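Local coordinates for protein xylulose kinase (Escherichia coli, PDB 2ITM) that phosphorylates D-xylulose at the expense of ATP to give D-xylulose 5-phosphate, working as a homodimeric FGGY-family sugar kinase, at residues Gly11-Leu16 and Gly420-Ala425. Residues are numbered along the deposited sequence; the frame is centred on the assembly and turned at random.
Sequences GVKVIL and GDVGPA
Lys13 reaches from the strand 11-17 to the loop that leads into helix 424-436 and grips it through the backbone of Val422. Its CG stands anti to the backbone N, which carries the chain out from the sheet, and a bend at chi3 (-128°) turns the amine onto the carbonyl. Lys13 NZ donates to Val422 O at 2.7 Å. It approaches at a C=O...N angle of 121° and somewhat off the carbonyl plane (22°). The methylenes take part too: CD of Lys13 comes within 3.5 Å of the same Val422 O. Lys13 NZ stays 6.0 Å from Asp421 OD2, too far for a salt bridge, though the poorly ordered carboxylate may still add some electrostatic attraction. A methionine in place of Lys13 would probably leave Val422 O without this donor and the loop less firmly tied to the strand. The strand belongs to the N-terminal domain and the loop and helix to the C-terminal one, so the contact bridges the two actin-like ATPase domains of an FGGY kinase, whose cleft holds substrate. Val14 turns to the other face of the sheet, against helix 45-62. Ile15 brings apolar packing back to the domain interface. Ile15 CD1 lies 4.1 Å from Val422 CG1. The same Ile15 CD1 comes to 3.7 Å from Ala425 O. On the other branch, Ile15 CG2 meets the Ala425 methyl, CB, at 4.0 Å. The small side chain of Ala425, in the first turn of helix 424-436, probably allows this close approach of the helix backbone to the sheet; it also touches Asp6 of the adjacent strand 2-7, a residue thought to be important for activity.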
loop_
_atom_site.group_PDB
_atom_site.type_symbol
_atom_site.label_atom_id
_atom_site.label_comp_id
_atom_site.label_asym_id
_atom_site.label_seq_id
_atom_site.Cartn_x
_atom_site.Cartn_y
_atom_site.Cartn_z
ATOM N N GLY A 11 2.618 -13.541 30.382
ATOM C CA GLY A 11 2.863 -14.659 31.271
ATOM C C GLY A 11 3.919 -14.417 32.338
ATOM O O GLY A 11 4.593 -13.404 32.333
ATOM N N VAL A 12 4.051 -15.363 33.256
ATOM C CA VAL A 12 5.209 -15.422 34.134
ATOM C C VAL A 12 6.217 -16.500 33.789
ATOM O O VAL A 12 5.872 -17.603 33.402
ATOM C CB VAL A 12 4.836 -15.529 35.610
ATOM C CG1 VAL A 12 3.965 -14.399 36.028
ATOM C CG2 VAL A 12 4.161 -16.847 35.908
ATOM N N LYS A 13 7.482 -16.147 33.932
ATOM C CA LYS A 13 8.560 -17.088 33.764
ATOM C C LYS A 13 9.391 -17.160 35.031
ATOM O O LYS A 13 9.764 -16.142 35.585
ATOM C CB LYS A 13 9.415 -16.692 32.573
ATOM C CG LYS A 13 10.586 -17.608 32.321
ATOM C CD LYS A 13 11.496 -17.046 31.265
ATOM C CE LYS A 13 11.779 -18.047 30.181
ATOM N NZ LYS A 13 12.807 -17.565 29.243
ATOM N N VAL A 14 9.656 -18.381 35.505
ATOM C CA VAL A 14 10.595 -18.624 36.580
ATOM C C VAL A 14 11.747 -19.503 36.137
ATOM O O VAL A 14 11.562 -20.448 35.384
ATOM C CB VAL A 14 9.917 -19.227 37.826
ATOM C CG1 VAL A 14 8.677 -18.446 38.202
ATOM C CG2 VAL A 14 9.581 -20.684 37.616
ATOM N N ILE A 15 12.940 -19.172 36.609
ATOM C CA ILE A 15 14.129 -19.952 36.312
ATOM C C ILE A 15 14.925 -20.351 37.542
ATOM O O ILE A 15 14.869 -19.690 38.583
ATOM C CB ILE A 15 15.039 -19.219 35.324
ATOM C CG1 ILE A 15 15.742 -18.041 35.981
ATOM C CG2 ILE A 15 14.278 -18.824 34.067
ATOM C CD1 ILE A 15 16.877 -17.509 35.171
ATOM N N LEU A 16 15.682 -21.425 37.397
ATOM C CA LEU A 16 16.563 -21.916 38.435
ATOM C C LEU A 16 17.994 -21.860 37.954
ATOM O O LEU A 16 18.333 -22.584 37.023
ATOM C CB LEU A 16 16.177 -23.334 38.767
ATOM C CG LEU A 16 16.390 -23.908 40.158
ATOM C CD1 LEU A 16 16.975 -25.273 40.087
ATOM C CD2 LEU A 16 17.152 -23.034 41.094
ATOM N N GLY A 420 20.248 -14.512 24.570
ATOM C CA GLY A 420 19.379 -13.483 25.030
ATOM C C GLY A 420 17.968 -13.997 25.081
ATOM O O GLY A 420 17.032 -13.233 25.237
ATOM N N ASP A 421 17.831 -15.307 24.944
ATOM C CA ASP A 421 16.542 -15.967 25.042
ATOM C C ASP A 421 15.906 -15.825 26.413
ATOM O O ASP A 421 14.719 -15.581 26.525
ATOM C CB ASP A 421 16.638 -17.440 24.615
ATOM C CG ASP A 421 17.749 -18.182 25.314
ATOM O OD1 ASP A 421 18.917 -17.779 25.187
ATOM O OD2 ASP A 421 17.558 -19.202 25.999
ATOM N N VAL A 422 16.703 -15.965 27.457
ATOM C CA VAL A 422 16.160 -16.224 28.774
ATOM C C VAL A 422 15.287 -15.088 29.292
ATOM O O VAL A 422 14.216 -15.314 29.819
ATOM C CB VAL A 422 17.246 -16.584 29.777
ATOM C CG1 VAL A 422 16.643 -16.887 31.118
ATOM C CG2 VAL A 422 18.021 -17.762 29.282
ATOM N N GLY A 423 15.756 -13.862 29.127
ATOM C CA GLY A 423 14.960 -12.705 29.447
ATOM C C GLY A 423 15.257 -12.117 30.809
ATOM O O GLY A 423 16.222 -12.479 31.454
ATOM N N PRO A 424 14.394 -11.206 31.235
ATOM C CA PRO A 424 14.542 -10.535 32.516
ATOM C C PRO A 424 14.699 -11.447 33.717
ATOM O O PRO A 424 15.316 -11.046 34.676
ATOM C CB PRO A 424 13.255 -9.731 32.613
ATOM C CG PRO A 424 12.922 -9.421 31.231
ATOM C CD PRO A 424 13.293 -10.620 30.457
ATOM N N ALA A 425 14.149 -12.652 33.657
ATOM C CA ALA A 425 14.328 -13.631 34.717
ATOM C C ALA A 425 15.800 -13.910 35.020
ATOM O O ALA A 425 16.177 -14.053 36.171
ATOM C CB ALA A 425 13.592 -14.908 34.402
#